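Local structure of CCMAN5 (Cellulosimicrobium cellulans, 2XSG) at residues V362-D367 and V736-V741; Q541-D546 and D551-A556; F571-P576 and T607-R612; Y596-N599 and S605-Q608. The protein hydrolyses alpha-mannosidic bonds as a calcium-binding glycoside hydrolase of family 92 and enables mannose-6-phosphate modification of recombinant human lysosomal enzymes produced in yeast. All blocks are in the same frame, centred on the assembly; numbering follows the deposited sequence.

Contact 1: residues V362-D367 and V736-V741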
loop_
_atom_site.group_PDB
_atom_site.type_symbol
_atom_site.label_atom_id
_atom_site.label_comp_id
_atom_site.label_asym_id
_atom_site.label_seq_id
_atom_site.Cartn_x
_atom_site.Cartn_y
_atom_site.Cartn_z
ATOM N N VAL A 362 7.537 -9.242 2.838
ATOM C CA VAL A 362 7.898 -9.479 1.428
ATOM C C VAL A 362 8.962 -8.491 0.938
ATOM O O VAL A 362 9.940 -8.891 0.302
ATOM C CB VAL A 362 6.657 -9.405 0.493
ATOM C CG1 VAL A 362 7.032 -9.758 -0.966
ATOM C CG2 VAL A 362 5.509 -10.315 0.990
ATOM N N ILE A 363 8.765 -7.199 1.218
ATOM C CA ILE A 363 9.801 -6.196 0.977
ATOM C C ILE A 363 11.158 -6.680 1.511
ATOM O O ILE A 363 12.177 -6.552 0.823
ATOM C CB ILE A 363 9.445 -4.808 1.582
ATOM C CG1 ILE A 363 8.263 -4.177 0.847
ATOM C CG2 ILE A 363 10.648 -3.861 1.502
ATOM C CD1 ILE A 363 7.705 -2.945 1.559
ATOM N N ALA A 364 11.162 -7.261 2.710
ATOM C CA ALA A 364 12.399 -7.826 3.285
ATOM C C ALA A 364 13.185 -8.723 2.321
ATOM O O ALA A 364 14.411 -8.652 2.281
ATOM C CB ALA A 364 12.121 -8.564 4.589
ATOM N N TYR A 365 12.508 -9.551 1.529
ATOM C CA TYR A 365 13.277 -10.429 0.635
ATOM C C TYR A 365 13.502 -9.885 -0.784
ATOM O O TYR A 365 14.267 -10.465 -1.567
ATOM C CB TYR A 365 12.807 -11.899 0.690
ATOM C CG TYR A 365 11.511 -12.271 -0.010
ATOM C CD1 TYR A 365 11.376 -12.151 -1.386
ATOM C CD2 TYR A 365 10.446 -12.833 0.710
ATOM C CE1 TYR A 365 10.197 -12.535 -2.030
ATOM C CE2 TYR A 365 9.277 -13.235 0.085
ATOM C CZ TYR A 365 9.158 -13.073 -1.300
ATOM O OH TYR A 365 8.000 -13.461 -1.943
ATOM N N ILE A 366 12.876 -8.748 -1.099
ATOM C CA ILE A 366 13.070 -8.120 -2.404
ATOM C C ILE A 366 14.093 -6.971 -2.346
ATOM O O ILE A 366 14.949 -6.864 -3.228
ATOM C CB ILE A 366 11.727 -7.721 -3.057
ATOM C CG1 ILE A 366 11.011 -9.002 -3.526
ATOM C CG2 ILE A 366 11.948 -6.793 -4.272
ATOM C CD1 ILE A 366 9.576 -8.823 -3.885
ATOM N N ASP A 367 14.012 -6.153 -1.292
ATOM C CA ASP A 367 14.926 -5.034 -1.079
ATOM C C ASP A 367 15.259 -4.914 0.410
ATOM O O ASP A 367 14.673 -4.086 1.123
ATOM C CB ASP A 367 14.312 -3.737 -1.614
ATOM C CG ASP A 367 15.312 -2.591 -1.684
ATOM O OD1 ASP A 367 16.395 -2.658 -1.058
ATOM O OD2 ASP A 367 15.002 -1.609 -2.382
ATOM N N VAL A 736 10.377 -21.961 3.752
ATOM C CA VAL A 736 11.806 -21.685 3.752
ATOM C C VAL A 736 12.114 -20.507 4.681
ATOM O O VAL A 736 11.266 -19.619 4.887
ATOM C CB VAL A 736 12.382 -21.392 2.326
ATOM C CG1 VAL A 736 11.752 -22.291 1.262
ATOM C CG2 VAL A 736 12.160 -19.954 1.958
ATOM N N ASP A 737 13.329 -20.495 5.228
ATOM C CA ASP A 737 13.753 -19.397 6.083
ATOM C C ASP A 737 14.219 -18.210 5.265
ATOM O O ASP A 737 14.802 -18.376 4.181
ATOM C CB ASP A 737 14.854 -19.820 7.038
ATOM C CG ASP A 737 14.889 -18.949 8.282
ATOM O OD1 ASP A 737 15.820 -18.102 8.387
ATOM O OD2 ASP A 737 13.949 -19.090 9.117
ATOM N N TYR A 738 13.968 -17.014 5.801
ATOM C CA TYR A 738 14.462 -15.766 5.216
ATOM C C TYR A 738 15.967 -15.818 4.914
ATOM O O TYR A 738 16.415 -15.368 3.843
ATOM C CB TYR A 738 14.151 -14.607 6.152
ATOM C CG TYR A 738 14.646 -13.255 5.681
ATOM C CD1 TYR A 738 13.961 -12.546 4.700
ATOM C CD2 TYR A 738 15.797 -12.676 6.244
ATOM C CE1 TYR A 738 14.415 -11.296 4.277
ATOM C CE2 TYR A 738 16.264 -11.432 5.827
ATOM C CZ TYR A 738 15.564 -10.742 4.850
ATOM O OH TYR A 738 16.007 -9.518 4.428
ATOM N N ALA A 739 16.740 -16.384 5.843
ATOM C CA ALA A 739 18.192 -16.475 5.671
ATOM C C ALA A 739 18.558 -17.237 4.389
ATOM O O ALA A 739 19.515 -16.888 3.684
ATOM C CB ALA A 739 18.879 -17.114 6.941
ATOM N N THR A 740 17.782 -18.266 4.082
ATOM C CA THR A 740 18.049 -19.106 2.919
ATOM C C THR A 740 17.867 -18.295 1.645
ATOM O O THR A 740 18.695 -18.353 0.732
ATOM C CB THR A 740 17.154 -20.352 2.924
ATOM O OG1 THR A 740 17.413 -21.087 4.120
ATOM C CG2 THR A 740 17.435 -21.239 1.728
ATOM N N VAL A 741 16.803 -17.504 1.623
ATOM C CA VAL A 741 16.490 -16.656 0.491
ATOM C C VAL A 741 17.573 -15.605 0.241
ATOM O O VAL A 741 18.196 -15.603 -0.832
ATOM C CB VAL A 741 15.090 -15.991 0.623
ATOM C CG1 VAL A 741 14.839 -15.060 -0.571
ATOM C CG2 VAL A 741 13.998 -17.044 0.673
#
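Y738 reaches from the start of the short helix 738-742 to A364 and Y365 in the last turn of helix 353-366, tying two distant parts of the family 92 catalytic region together by helix-to-helix packing. From CB, the first torsion puts CG opposite the backbone N (chi1 178°), which carries the ring across to helix 353-366. CE1 lies 3.3 Å from A364 O and 3.6 Å from A364 CB, with Y365 N also near the ring plane. CZ passes 3.5 Å from A364 O, and at the tip OH donates to A364 O over 2.8 Å. That hydroxyl comes from above the carbonyl plane, 52° out of it, with a C=O...O angle of 122°. The residue four places on, P368, has no N-H, which probably leaves this carbonyl to the tyrosine. A phenylalanine in place of Y738 would probably keep the ring packing but leave the buried A364 O without its hydroxyl donor. Y365 turns its own ring elsewhere, its OH bonding to L677 O and its ring meeting F687 edge-to-face. One turn along from Y738, V741 CG1 completes the contact 4.0 Å from Y365 CB.

Contact 2: residues Q541-D546 and D551-A556; sequences QYHWYD and DALVEA
Helix 550-556 docks through L553 onto the type I beta turn Y542-Y545 in the family 92 catalytic domain; H543 and W544 are the two middle residues of that turn. The turn is closed by Y545 N bonding to Y542 O at 3.0 Å. L553 enters as a fork. Its CD2 methyl lies 3.6 Å from H543 O and 3.8 Å from W544 CE3, while CD1 comes within 3.9 Å of H543 NE2. CG, at the branch point, is 4.0 Å from H543 CE1. The leucine crosses the W544 side chain at about a right angle, and CD2 meets the benzo part of the indole obliquely. H543 has CG opposite its backbone N (chi1 -179°), and its imidazole comes to lie with ND1 over the centre of the W544 ring, while W544 CE2 lies in the plane of the imidazole. Around this group, M567 and M570 of helix 560-570 touch W544, M557 touches H543, and I492 of helix 478-495 packs on L553. No hydrogen bond joins the two segments; with one leucine packed on two rings and a carbonyl, the contact probably depends on shape and buried apolar surface.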
loop_
_atom_site.group_PDB
_atom_site.type_symbol
_atom_site.label_atom_id
_atom_site.label_comp_id
_atom_site.label_asym_id
_atom_site.label_seq_id
_atom_site.Cartn_x
_atom_site.Cartn_y
_atom_site.Cartn_z
ATOM N N GLN A 541 -13.106 -15.997 8.594
ATOM C CA GLN A 541 -11.940 -15.280 8.060
ATOM C C GLN A 541 -10.994 -14.858 9.203
ATOM O O GLN A 541 -9.772 -15.061 9.134
ATOM C CB GLN A 541 -12.404 -14.083 7.215
ATOM C CG GLN A 541 -13.121 -14.513 5.911
ATOM C CD GLN A 541 -14.018 -13.435 5.307
ATOM O OE1 GLN A 541 -14.084 -12.307 5.808
ATOM N NE2 GLN A 541 -14.715 -13.778 4.208
ATOM N N TYR A 542 -11.571 -14.292 10.258
ATOM C CA TYR A 542 -10.820 -13.964 11.468
ATOM C C TYR A 542 -10.358 -15.179 12.270
ATOM O O TYR A 542 -9.416 -15.066 13.061
ATOM C CB TYR A 542 -11.639 -13.045 12.368
ATOM C CG TYR A 542 -11.503 -11.585 12.068
ATOM C CD1 TYR A 542 -12.296 -10.960 11.100
ATOM C CD2 TYR A 542 -10.601 -10.810 12.774
ATOM C CE1 TYR A 542 -12.171 -9.589 10.842
ATOM C CE2 TYR A 542 -10.466 -9.450 12.525
ATOM C CZ TYR A 542 -11.256 -8.849 11.570
ATOM O OH TYR A 542 -11.081 -7.502 11.369
ATOM N N HIS A 543 -10.999 -16.334 12.089
ATOM C CA HIS A 543 -10.575 -17.561 12.782
ATOM C C HIS A 543 -9.050 -17.820 12.740
ATOM O O HIS A 543 -8.444 -18.227 13.754
ATOM C CB HIS A 543 -11.329 -18.800 12.279
ATOM C CG HIS A 543 -10.932 -20.060 12.992
ATOM N ND1 HIS A 543 -10.184 -21.050 12.394
ATOM C CD2 HIS A 543 -11.115 -20.454 14.275
ATOM C CE1 HIS A 543 -9.948 -22.015 13.266
ATOM N NE2 HIS A 543 -10.498 -21.674 14.418
ATOM N N TRP A 544 -8.458 -17.567 11.572
ATOM C CA TRP A 544 -7.063 -17.881 11.264
ATOM C C TRP A 544 -6.096 -16.752 11.663
ATOM O O TRP A 544 -4.905 -16.830 11.362
ATOM C CB TRP A 544 -6.901 -18.203 9.759
ATOM C CG TRP A 544 -7.942 -19.161 9.237
ATOM C CD1 TRP A 544 -9.059 -18.850 8.513
ATOM C CD2 TRP A 544 -7.961 -20.589 9.413
ATOM N NE1 TRP A 544 -9.775 -20.001 8.226
ATOM C CE2 TRP A 544 -9.128 -21.077 8.776
ATOM C CE3 TRP A 544 -7.107 -21.503 10.058
ATOM C CZ2 TRP A 544 -9.462 -22.434 8.760
ATOM C CZ3 TRP A 544 -7.446 -22.850 10.054
ATOM C CH2 TRP A 544 -8.621 -23.299 9.412
ATOM N N TYR A 545 -6.602 -15.717 12.339
ATOM C CA TYR A 545 -5.823 -14.491 12.551
ATOM C C TYR A 545 -4.504 -14.680 13.291
ATOM O O TYR A 545 -3.482 -14.053 12.943
ATOM C CB TYR A 545 -6.652 -13.402 13.244
ATOM C CG TYR A 545 -6.089 -12.008 13.072
ATOM C CD1 TYR A 545 -5.155 -11.486 13.976
ATOM C CD2 TYR A 545 -6.492 -11.202 12.008
ATOM C CE1 TYR A 545 -4.643 -10.194 13.819
ATOM C CE2 TYR A 545 -5.985 -9.901 11.846
ATOM C CZ TYR A 545 -5.062 -9.415 12.743
ATOM O OH TYR A 545 -4.570 -8.138 12.567
ATOM N N ASP A 546 -4.517 -15.544 14.303
ATOM C CA ASP A 546 -3.350 -15.677 15.157
ATOM C C ASP A 546 -2.316 -16.582 14.500
ATOM O O ASP A 546 -2.054 -17.711 14.935
ATOM C CB ASP A 546 -3.771 -16.074 16.588
ATOM C CG ASP A 546 -4.457 -14.924 17.312
ATOM O OD1 ASP A 546 -4.220 -13.756 16.909
ATOM O OD2 ASP A 546 -5.219 -15.168 18.263
ATOM N N ASP A 551 -0.175 -24.249 15.309
ATOM C CA ASP A 551 -0.185 -25.515 16.042
ATOM C C ASP A 551 -1.235 -25.491 17.143
ATOM O O ASP A 551 -2.032 -26.422 17.259
ATOM C CB ASP A 551 1.174 -25.836 16.636
ATOM C CG ASP A 551 1.261 -27.281 17.131
ATOM O OD1 ASP A 551 0.927 -27.537 18.311
ATOM O OD2 ASP A 551 1.642 -28.164 16.331
ATOM N N ALA A 552 -1.235 -24.423 17.944
ATOM C CA ALA A 552 -2.218 -24.274 19.007
ATOM C C ALA A 552 -3.613 -24.110 18.401
ATOM O O ALA A 552 -4.589 -24.598 18.948
ATOM C CB ALA A 552 -1.874 -23.085 19.912
ATOM N N LEU A 553 -3.703 -23.424 17.260
ATOM C CA LEU A 553 -4.994 -23.253 16.610
ATOM C C LEU A 553 -5.538 -24.601 16.144
ATOM O O LEU A 553 -6.707 -24.898 16.386
ATOM C CB LEU A 553 -4.926 -22.253 15.461
ATOM C CG LEU A 553 -6.264 -21.782 14.892
ATOM C CD1 LEU A 553 -6.986 -20.955 15.939
ATOM C CD2 LEU A 553 -6.033 -20.927 13.668
ATOM N N VAL A 554 -4.692 -25.422 15.520
ATOM C CA VAL A 554 -5.106 -26.780 15.089
ATOM C C VAL A 554 -5.658 -27.593 16.277
ATOM O O VAL A 554 -6.732 -28.166 16.180
ATOM C CB VAL A 554 -3.971 -27.542 14.292
ATOM C CG1 VAL A 554 -4.302 -29.018 14.064
ATOM C CG2 VAL A 554 -3.721 -26.878 12.933
ATOM N N GLU A 555 -4.933 -27.610 17.391
ATOM C CA GLU A 555 -5.398 -28.253 18.639
ATOM C C GLU A 555 -6.717 -27.687 19.175
ATOM O O GLU A 555 -7.624 -28.443 19.513
ATOM C CB GLU A 555 -4.311 -28.220 19.729
ATOM C CG GLU A 555 -4.849 -28.494 21.154
ATOM C CD GLU A 555 -3.813 -29.101 22.133
ATOM O OE1 GLU A 555 -2.728 -29.532 21.682
ATOM O OE2 GLU A 555 -4.098 -29.161 23.360
ATOM N N ALA A 556 -6.834 -26.365 19.241
ATOM C CA ALA A 556 -8.056 -25.752 19.752
ATOM C C ALA A 556 -9.261 -26.051 18.858
ATOM O O ALA A 556 -10.394 -26.070 19.335
ATOM C CB ALA A 556 -7.872 -24.239 19.930
#

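Contact 3: residues F571-P576 and T607-R612; sequences FGEHAP and TQKWAR
Bends in two chains bring E573 and K609 together: the glutamate folds at its second torsion (chi2 -72°), while the lysine runs extended and then kinks at its third (chi3 65°), delivering the ammonium to the carboxylate from the opposite direction. E573 OE2 receives K609 NZ at 2.6 Å on its syn lone pair, in a salt bridge that also leaves NZ 3.0 Å from OE1. The same OE2 takes a second bond, from W610 NE1 at 2.7 Å, with an N-H...O angle of 145°. This donor lies nearly on the line of the C-O bond, and the oxygen is tilted only slightly from the indole plane. Two donors on one oxygen probably draw the negative charge toward OE2 and hold the carboxylate against turning.

The indole is itself gripped on both faces. F571 CD1 sits over the ring, 3.7 Å from W610 CD2, with the two aromatic planes oblique; K609 CE lies against the opposite face, nearer the rim. Along the indole's benzo side, W610 CZ2 is 3.6 Å from F571 O. A leucine at W610 would probably leave E573 OE2 with the lysine as its one mate here and open a gap between F571 and the aliphatic part of K609. Behind this, F571 stacks on H584, and F598 meets both F571 and W610.

F571 and E573 lie just past helix 560-570, in the loop that begins at its C-terminal Schellman motif, with G572 as C-prime residue: E573 N reaches back to R568 O and G572 N to H569 O. Helix 604-616 thus packs on this helix-ending loop.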
loop_
_atom_site.group_PDB
_atom_site.type_symbol
_atom_site.label_atom_id
_atom_site.label_comp_id
_atom_site.label_asym_id
_atom_site.label_seq_id
_atom_site.Cartn_x
_atom_site.Cartn_y
_atom_site.Cartn_z
ATOM N N PHE A 571 -12.685 -23.135 1.714
ATOM C CA PHE A 571 -12.577 -22.905 0.277
ATOM C C PHE A 571 -13.612 -23.628 -0.585
ATOM O O PHE A 571 -13.440 -23.731 -1.808
ATOM C CB PHE A 571 -11.145 -23.197 -0.187
ATOM C CG PHE A 571 -10.190 -22.147 0.223
ATOM C CD1 PHE A 571 -9.807 -21.153 -0.676
ATOM C CD2 PHE A 571 -9.710 -22.102 1.528
ATOM C CE1 PHE A 571 -8.937 -20.143 -0.276
ATOM C CE2 PHE A 571 -8.849 -21.099 1.931
ATOM C CZ PHE A 571 -8.468 -20.116 1.028
ATOM N N GLY A 572 -14.691 -24.092 0.045
ATOM C CA GLY A 572 -15.790 -24.769 -0.653
ATOM C C GLY A 572 -15.364 -25.947 -1.515
ATOM O O GLY A 572 -15.939 -26.175 -2.573
ATOM N N GLU A 573 -14.361 -26.697 -1.062
ATOM C CA GLU A 573 -13.811 -27.825 -1.847
ATOM C C GLU A 573 -14.829 -28.934 -2.147
ATOM O O GLU A 573 -14.733 -29.623 -3.178
ATOM C CB GLU A 573 -12.581 -28.425 -1.152
ATOM C CG GLU A 573 -11.324 -27.581 -1.272
ATOM C CD GLU A 573 -10.722 -27.585 -2.679
ATOM O OE1 GLU A 573 -11.027 -28.490 -3.481
ATOM O OE2 GLU A 573 -9.945 -26.661 -2.996
ATOM N N HIS A 574 -15.804 -29.081 -1.254
ATOM C CA HIS A 574 -16.910 -30.035 -1.412
ATOM C C HIS A 574 -17.974 -29.559 -2.402
ATOM O O HIS A 574 -18.855 -30.340 -2.775
ATOM C CB HIS A 574 -17.601 -30.217 -0.062
ATOM C CG HIS A 574 -18.185 -28.947 0.463
ATOM N ND1 HIS A 574 -19.534 -28.676 0.420
ATOM C CD2 HIS A 574 -17.598 -27.849 0.992
ATOM C CE1 HIS A 574 -19.758 -27.474 0.921
ATOM N NE2 HIS A 574 -18.598 -26.948 1.270
ATOM N N ALA A 575 -17.955 -28.273 -2.764
ATOM C CA ALA A 575 -18.880 -27.754 -3.782
ATOM C C ALA A 575 -18.218 -26.703 -4.670
ATOM O O ALA A 575 -18.500 -25.515 -4.526
ATOM C CB ALA A 575 -20.142 -27.205 -3.138
ATOM N N PRO A 576 -17.338 -27.142 -5.598
ATOM C CA PRO A 576 -16.458 -26.246 -6.380
ATOM C C PRO A 576 -17.188 -25.279 -7.335
ATOM O O PRO A 576 -16.596 -24.285 -7.770
ATOM C CB PRO A 576 -15.580 -27.227 -7.184
ATOM C CG PRO A 576 -16.400 -28.456 -7.297
ATOM C CD PRO A 576 -17.114 -28.557 -5.963
ATOM N N THR A 607 -2.809 -25.628 -1.574
ATOM C CA THR A 607 -2.203 -24.301 -1.473
ATOM C C THR A 607 -1.708 -23.873 -2.859
ATOM O O THR A 607 -2.019 -22.776 -3.334
ATOM C CB THR A 607 -1.089 -24.276 -0.394
ATOM O OG1 THR A 607 -1.692 -24.127 0.900
ATOM C CG2 THR A 607 -0.093 -23.108 -0.608
ATOM N N GLN A 608 -1.001 -24.775 -3.530
ATOM C CA GLN A 608 -0.514 -24.516 -4.882
ATOM C C GLN A 608 -1.645 -24.177 -5.836
ATOM O O GLN A 608 -1.559 -23.197 -6.578
ATOM C CB GLN A 608 0.275 -25.718 -5.400
ATOM C CG GLN A 608 1.546 -25.955 -4.608
ATOM C CD GLN A 608 1.909 -27.424 -4.505
ATOM O OE1 GLN A 608 1.714 -28.199 -5.447
ATOM N NE2 GLN A 608 2.444 -27.811 -3.360
ATOM N N LYS A 609 -2.706 -24.979 -5.805
ATOM C CA LYS A 609 -3.877 -24.727 -6.645
ATOM C C LYS A 609 -4.459 -23.345 -6.394
ATOM O O LYS A 609 -4.658 -22.562 -7.334
ATOM C CB LYS A 609 -4.968 -25.784 -6.418
ATOM C CG LYS A 609 -6.174 -25.643 -7.374
ATOM C CD LYS A 609 -7.354 -26.598 -7.055
ATOM C CE LYS A 609 -7.970 -26.261 -5.691
ATOM N NZ LYS A 609 -9.216 -27.018 -5.418
ATOM N N TRP A 610 -4.733 -23.053 -5.127
ATOM C CA TRP A 610 -5.394 -21.805 -4.757
ATOM C C TRP A 610 -4.550 -20.572 -4.989
ATOM O O TRP A 610 -5.082 -19.535 -5.407
ATOM C CB TRP A 610 -5.911 -21.863 -3.311
ATOM C CG TRP A 610 -7.168 -22.674 -3.259
ATOM C CD1 TRP A 610 -7.338 -23.911 -2.684
ATOM C CD2 TRP A 610 -8.420 -22.335 -3.872
ATOM N NE1 TRP A 610 -8.634 -24.340 -2.883
ATOM C CE2 TRP A 610 -9.316 -23.390 -3.603
ATOM C CE3 TRP A 610 -8.880 -21.218 -4.595
ATOM C CZ2 TRP A 610 -10.640 -23.371 -4.040
ATOM C CZ3 TRP A 610 -10.196 -21.202 -5.035
ATOM C CH2 TRP A 610 -11.061 -22.271 -4.753
ATOM N N ALA A 611 -3.244 -20.687 -4.732
ATOM C CA ALA A 611 -2.305 -19.600 -5.035
ATOM C C ALA A 611 -2.307 -19.272 -6.529
ATOM O O ALA A 611 -2.487 -18.113 -6.915
ATOM C CB ALA A 611 -0.901 -19.929 -4.556
ATOM N N ARG A 612 -2.144 -20.288 -7.372
ATOM C CA ARG A 612 -2.179 -20.050 -8.809
ATOM C C ARG A 612 -3.545 -19.511 -9.265
ATOM O O ARG A 612 -3.602 -18.612 -10.113
ATOM C CB ARG A 612 -1.770 -21.306 -9.596
ATOM C CG ARG A 612 -1.651 -21.092 -11.103
ATOM C CD ARG A 612 -0.469 -20.221 -11.498
ATOM N NE ARG A 612 -0.540 -19.772 -12.896
ATOM C CZ ARG A 612 0.410 -19.968 -13.812
ATOM N NH1 ARG A 612 1.540 -20.593 -13.501
ATOM N NH2 ARG A 612 0.248 -19.497 -15.050
#

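Contact 4: residues Y596-N599 and S605-Q608; sequences YLFN and SLTQ
F598 and L606 meet in a CH-pi interaction in which L606 CB stands over the phenyl face 3.8 Å from the ring centroid and 20° off its normal. L606 CD1 extends the overlap to the rim, 3.7 Å from F598 CE2. Separately, T607 CG2 lies 3.8 Å from Y596 CD2, the two side chains crossing at about a right angle.

The polar contacts gather round T607. Its OG1 lies anti to T607's own carbonyl carbon (chi1 -81°), which brings it 3.1 Å from F598 CB and in the plane of the F598 ring at its edge. It bonds to P595 O just before the segment, and N599 N gives it a weak, bent bond of 3.3 Å. N599 OD1 rests against T607 CB at 3.3 Å, while N599 ND2 is held by Q688 OE1 and V689 O.

A water links the segments further: Q608 NE2 donates to it at 3.0 Å, and it lies 2.9 Å from N599 OD1. Q608 OE1 is tied to V721 N.

The arrangement is a loop folded back on the helix it leads into, with the helically coiled but not regularly bonded backbone of 597-599 lying against the start of helix 604-616 in the catalytic domain.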
loop_
_atom_site.group_PDB
_atom_site.type_symbol
_atom_site.label_atom_id
_atom_site.label_comp_id
_atom_site.label_asym_id
_atom_site.label_seq_id
_atom_site.Cartn_x
_atom_site.Cartn_y
_atom_site.Cartn_z
ATOM N N TYR A 596 -2.625 -20.260 1.845
ATOM C CA TYR A 596 -1.383 -20.953 2.154
ATOM C C TYR A 596 -1.470 -21.848 3.394
ATOM O O TYR A 596 -0.465 -22.436 3.795
ATOM C CB TYR A 596 -0.233 -19.943 2.300
ATOM C CG TYR A 596 0.009 -19.121 1.048
ATOM C CD1 TYR A 596 -0.694 -17.938 0.823
ATOM C CD2 TYR A 596 0.940 -19.531 0.090
ATOM C CE1 TYR A 596 -0.483 -17.182 -0.331
ATOM C CE2 TYR A 596 1.153 -18.785 -1.067
ATOM C CZ TYR A 596 0.445 -17.613 -1.266
ATOM O OH TYR A 596 0.661 -16.869 -2.405
ATOM N N LEU A 597 -2.651 -21.967 3.999
ATOM C CA LEU A 597 -2.766 -22.795 5.210
ATOM C C LEU A 597 -2.939 -24.292 4.959
ATOM O O LEU A 597 -2.828 -25.102 5.884
ATOM C CB LEU A 597 -3.846 -22.256 6.152
ATOM C CG LEU A 597 -3.656 -20.777 6.519
ATOM C CD1 LEU A 597 -4.718 -20.321 7.510
ATOM C CD2 LEU A 597 -2.256 -20.513 7.063
ATOM N N PHE A 598 -3.211 -24.660 3.712
ATOM C CA PHE A 598 -3.277 -26.068 3.343
ATOM C C PHE A 598 -1.944 -26.788 3.555
ATOM O O PHE A 598 -1.935 -28.003 3.789
ATOM C CB PHE A 598 -3.781 -26.239 1.907
ATOM C CG PHE A 598 -5.228 -25.898 1.727
ATOM C CD1 PHE A 598 -5.602 -24.724 1.062
ATOM C CD2 PHE A 598 -6.225 -26.748 2.210
ATOM C CE1 PHE A 598 -6.951 -24.411 0.852
ATOM C CE2 PHE A 598 -7.575 -26.445 2.012
ATOM C CZ PHE A 598 -7.939 -25.263 1.334
ATOM N N ASN A 599 -0.835 -26.036 3.492
ATOM C CA ASN A 599 0.495 -26.544 3.834
ATOM C C ASN A 599 0.537 -27.059 5.277
ATOM O O ASN A 599 1.290 -27.969 5.600
ATOM C CB ASN A 599 1.551 -25.436 3.702
ATOM C CG ASN A 599 1.891 -25.090 2.263
ATOM O OD1 ASN A 599 1.391 -25.698 1.317
ATOM N ND2 ASN A 599 2.752 -24.087 2.094
ATOM N N SER A 605 -0.633 -29.428 -2.010
ATOM C CA SER A 605 -1.143 -29.313 -3.392
ATOM C C SER A 605 -2.306 -28.311 -3.496
ATOM O O SER A 605 -2.416 -27.596 -4.486
ATOM C CB SER A 605 -1.490 -30.689 -4.003
ATOM O OG SER A 605 -2.655 -31.280 -3.445
ATOM N N LEU A 606 -3.143 -28.236 -2.456
ATOM C CA LEU A 606 -4.293 -27.332 -2.463
ATOM C C LEU A 606 -3.875 -25.871 -2.326
ATOM O O LEU A 606 -4.505 -24.986 -2.898
ATOM C CB LEU A 606 -5.321 -27.711 -1.383
ATOM C CG LEU A 606 -6.085 -29.046 -1.543
ATOM C CD1 LEU A 606 -6.980 -29.251 -0.346
ATOM C CD2 LEU A 606 -6.906 -29.108 -2.850
ATOM N N THR A 607 -2.809 -25.628 -1.574
ATOM C CA THR A 607 -2.203 -24.301 -1.473
ATOM C C THR A 607 -1.708 -23.873 -2.859
ATOM O O THR A 607 -2.019 -22.776 -3.334
ATOM C CB THR A 607 -1.089 -24.276 -0.394
ATOM O OG1 THR A 607 -1.692 -24.127 0.900
ATOM C CG2 THR A 607 -0.093 -23.108 -0.608
ATOM N N GLN A 608 -1.001 -24.775 -3.530
ATOM C CA GLN A 608 -0.514 -24.516 -4.882
ATOM C C GLN A 608 -1.645 -24.177 -5.836
ATOM O O GLN A 608 -1.559 -23.197 -6.578
ATOM C CB GLN A 608 0.275 -25.718 -5.400
ATOM C CG GLN A 608 1.546 -25.955 -4.608
ATOM C CD GLN A 608 1.909 -27.424 -4.505
ATOM O OE1 GLN A 608 1.714 -28.199 -5.447
ATOM N NE2 GLN A 608 2.444 -27.811 -3.360
HETATM O O HOH W 1 2.778 -25.734 -1.220
#

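How the contacts relate
Contacts 3 and 4 are two sides of one cluster: their centres are 8 Å apart, they share T607 and Q608 on helix 604-616, and F598 of contact 4 packs with its CE1 3.6 Å from W610 CD1 of contact 3. Contact 2 joins it through W544 CE3, 3.7 Å from L597 CD1, though its centre is about 16 Å from that of contact 4. Contact 1 stands apart, its nearest atoms about 8 Å from contact 4, yet its segments bracket the other three along the chain. The calcium is bound by N588, E589 and D662; the first two lie shortly before 596-599 in sequence, in the same connection between helices 560-570 and 604-616.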